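Local coordinates for 2-polyprenyl-6-methoxyphenol hydroxylase-like FAD-dependent oxidoreductase (Streptomyces sp. NRRL 11266, PDB 6UI5), which belongs to the FAD-dependent oxidoreductases, binding flavin-adenine dinucleotide in a Rossmann-type domain that is followed by a probably thioredoxin-like C-terminal domain, at residues R406-T414 with V454-L462. Sequence-based numbering, arbitrary orientation.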
# COMPACT_ATOMS: atom_id res chain seq x y z
N ARG A 406 -9.57 21.37 -9.75
CA ARG A 406 -9.14 22.73 -10.02
C ARG A 406 -7.94 22.70 -10.96
O ARG A 406 -7.07 21.83 -10.85
CB ARG A 406 -8.82 23.48 -8.71
CG ARG A 406 -10.07 23.82 -7.82
CD ARG A 406 -9.65 24.34 -6.44
NE ARG A 406 -8.42 23.65 -6.11
CZ ARG A 406 -8.34 22.63 -5.29
NH1 ARG A 406 -9.43 22.22 -4.65
NH2 ARG A 406 -7.16 22.04 -5.09
N LEU A 407 -7.89 23.65 -11.87
CA LEU A 407 -6.88 23.69 -12.91
C LEU A 407 -5.47 23.94 -12.35
O LEU A 407 -5.30 24.45 -11.23
CB LEU A 407 -7.23 24.78 -13.90
CG LEU A 407 -8.39 24.40 -14.81
CD1 LEU A 407 -8.79 25.65 -15.57
CD2 LEU A 407 -7.91 23.30 -15.79
N PRO A 408 -4.43 23.61 -13.14
CA PRO A 408 -3.05 23.91 -12.73
C PRO A 408 -2.71 25.39 -12.82
O PRO A 408 -3.38 26.20 -13.47
CB PRO A 408 -2.20 23.10 -13.72
CG PRO A 408 -3.15 22.11 -14.35
CD PRO A 408 -4.49 22.76 -14.35
N LYS A 409 -1.61 25.75 -12.14
CA LYS A 409 -1.24 27.15 -12.00
C LYS A 409 -0.68 27.65 -13.33
O LYS A 409 0.53 27.55 -13.58
CB LYS A 409 -0.24 27.35 -10.85
CG LYS A 409 0.33 28.76 -10.73
CD LYS A 409 0.99 29.02 -9.38
CE LYS A 409 -0.02 29.53 -8.37
NZ LYS A 409 0.51 30.72 -7.59
N VAL A 410 -1.54 28.15 -14.19
CA VAL A 410 -1.09 28.62 -15.50
C VAL A 410 -1.53 30.06 -15.64
O VAL A 410 -2.54 30.49 -15.09
CB VAL A 410 -1.63 27.77 -16.69
CG1 VAL A 410 -0.97 26.40 -16.73
CG2 VAL A 410 -3.16 27.63 -16.64
N GLN A 411 -0.74 30.81 -16.40
CA GLN A 411 -1.15 32.13 -16.85
C GLN A 411 -2.25 32.02 -17.90
O GLN A 411 -2.19 31.18 -18.80
CB GLN A 411 0.04 32.87 -17.45
CG GLN A 411 1.02 33.36 -16.43
CD GLN A 411 0.37 34.35 -15.51
OE1 GLN A 411 -0.18 33.98 -14.47
NE2 GLN A 411 0.40 35.62 -15.89
N ILE A 412 -3.25 32.89 -17.80
CA ILE A 412 -4.14 33.09 -18.92
C ILE A 412 -4.16 34.57 -19.26
O ILE A 412 -4.35 35.41 -18.38
CB ILE A 412 -5.55 32.54 -18.65
CG1 ILE A 412 -6.23 33.28 -17.54
CG2 ILE A 412 -5.52 31.03 -18.35
CD1 ILE A 412 -7.19 34.23 -18.05
N LYS A 413 -3.94 34.88 -20.54
CA LYS A 413 -3.74 36.25 -20.99
C LYS A 413 -5.01 36.78 -21.64
O LYS A 413 -5.48 36.23 -22.63
CB LYS A 413 -2.56 36.31 -21.95
CG LYS A 413 -1.31 35.63 -21.42
CD LYS A 413 -0.24 35.61 -22.50
CE LYS A 413 1.14 35.29 -21.96
NZ LYS A 413 1.22 33.92 -21.34
N THR A 414 -5.56 37.85 -21.08
CA THR A 414 -6.76 38.50 -21.57
C THR A 414 -6.35 39.77 -22.32
O THR A 414 -5.22 40.24 -22.20
CB THR A 414 -7.71 38.78 -20.39
OG1 THR A 414 -8.35 37.55 -19.99
CG2 THR A 414 -8.76 39.82 -20.68
N VAL A 454 -14.66 34.10 -19.84
CA VAL A 454 -13.32 34.67 -19.90
C VAL A 454 -12.68 34.22 -21.21
O VAL A 454 -12.49 33.01 -21.44
CB VAL A 454 -12.48 34.23 -18.68
CG1 VAL A 454 -11.01 34.59 -18.85
CG2 VAL A 454 -13.09 34.79 -17.33
N ARG A 455 -12.34 35.18 -22.08
CA ARG A 455 -11.73 34.94 -23.38
C ARG A 455 -10.23 35.16 -23.28
O ARG A 455 -9.77 36.28 -23.03
CB ARG A 455 -12.30 35.87 -24.46
CG ARG A 455 -13.79 36.07 -24.43
CD ARG A 455 -14.53 34.93 -25.13
NE ARG A 455 -15.94 35.28 -25.31
CZ ARG A 455 -16.84 34.50 -25.90
NH1 ARG A 455 -16.48 33.32 -26.40
NH2 ARG A 455 -18.10 34.92 -26.00
N ALA A 456 -9.47 34.10 -23.49
CA ALA A 456 -8.04 34.15 -23.27
C ALA A 456 -7.31 33.44 -24.40
O ALA A 456 -7.92 32.85 -25.31
CB ALA A 456 -7.67 33.52 -21.92
N GLN A 457 -6.00 33.47 -24.32
CA GLN A 457 -5.13 32.87 -25.29
C GLN A 457 -4.96 31.39 -25.02
O GLN A 457 -5.18 30.93 -23.89
CB GLN A 457 -3.79 33.60 -25.30
CG GLN A 457 -4.03 35.02 -25.81
CD GLN A 457 -4.27 34.98 -27.31
OE1 GLN A 457 -3.42 34.48 -28.06
NE2 GLN A 457 -5.42 35.48 -27.76
N PRO A 458 -4.70 30.59 -26.06
CA PRO A 458 -4.56 29.15 -25.85
C PRO A 458 -3.45 28.86 -24.86
O PRO A 458 -2.43 29.56 -24.81
CB PRO A 458 -4.24 28.61 -27.25
CG PRO A 458 -3.77 29.79 -28.02
CD PRO A 458 -4.54 30.95 -27.48
N VAL A 459 -3.66 27.84 -24.04
CA VAL A 459 -2.74 27.49 -22.97
C VAL A 459 -2.21 26.09 -23.28
O VAL A 459 -3.00 25.17 -23.45
CB VAL A 459 -3.41 27.52 -21.59
CG1 VAL A 459 -2.50 26.94 -20.50
CG2 VAL A 459 -3.87 28.95 -21.28
N PRO A 460 -0.89 25.90 -23.36
CA PRO A 460 -0.35 24.57 -23.67
C PRO A 460 -0.79 23.53 -22.66
O PRO A 460 -0.72 23.75 -21.45
CB PRO A 460 1.17 24.79 -23.62
CG PRO A 460 1.34 26.26 -23.88
CD PRO A 460 0.16 26.92 -23.23
N ASP A 461 -1.28 22.41 -23.17
CA ASP A 461 -1.69 21.22 -22.43
C ASP A 461 -3.01 21.40 -21.71
O ASP A 461 -3.31 20.67 -20.78
CB ASP A 461 -0.61 20.78 -21.45
CG ASP A 461 0.53 20.07 -22.15
OD1 ASP A 461 0.25 19.10 -22.89
OD2 ASP A 461 1.69 20.52 -21.99
N LEU A 462 -3.82 22.35 -22.15
CA LEU A 462 -5.20 22.52 -21.74
C LEU A 462 -6.09 22.56 -22.97
O LEU A 462 -5.69 23.08 -24.03
CB LEU A 462 -5.37 23.82 -20.93
CG LEU A 462 -4.89 23.84 -19.48
CD1 LEU A 462 -5.37 25.11 -18.82
CD2 LEU A 462 -5.36 22.60 -18.70
O HOH W 1 -4.06 32.69 -21.99
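K413 and Q457 join the two backbones where strand 411-414 passes the loop leaving strand 451-455: the amide N of Q457 donates to the carbonyl O of K413 over 3.3 Å, a bent bond with 138° at the hydrogen. The same oxygen receives a CA-H...O contact from A456. One water bridges the pair a second time, accepting from the N of K413 and donating to the O of Q457. Toward L407 and L462 the chains diverge, CA atoms 9.1 Å apart, and side chains fill the interval. A type II turn, closed by L462 N on V459 O, reverses the second segment and presents V459 and L462, the ends of the turn, to 406-414. P460 suits its second position, the ring holding phi near -60°, and D461 adopts the positive phi that the third requires.

In I412 a chi1 of 65° tucks CG1 over the backbone, and a chi2 of 102° then swings CD1 to V454 CG1 at 3.9 Å, the two side chains crossing nearly at right angles. Its CD1 also touches the methyl of A456, whose small side chain is consistent with the close approach of the backbones here, the CA atoms of T414 and A456 being 4.8 Å apart. V459 is a valine whose two methyls serve two neighbours: CG2 lies against I412 CG2, while CG1 faces CG2 of V410 at 4.0 Å. V410 CG2 also meets L462 CD1 tip to tip. The other branch of L462, CD2, packs on L407 CD2, and the buried L407 also packs on L466 and L468 of strand 465-468.

R455 turns its guanidinium away, to a salt bridge with D434. The contact lays strand 411-414, which pairs with 417-420, and the loop before it mainly against the loop leaving strand 451-455, an outermost strand of the mixed sheet, consistent with the thioredoxin-like C-terminal domain of aromatic-ring hydroxylases.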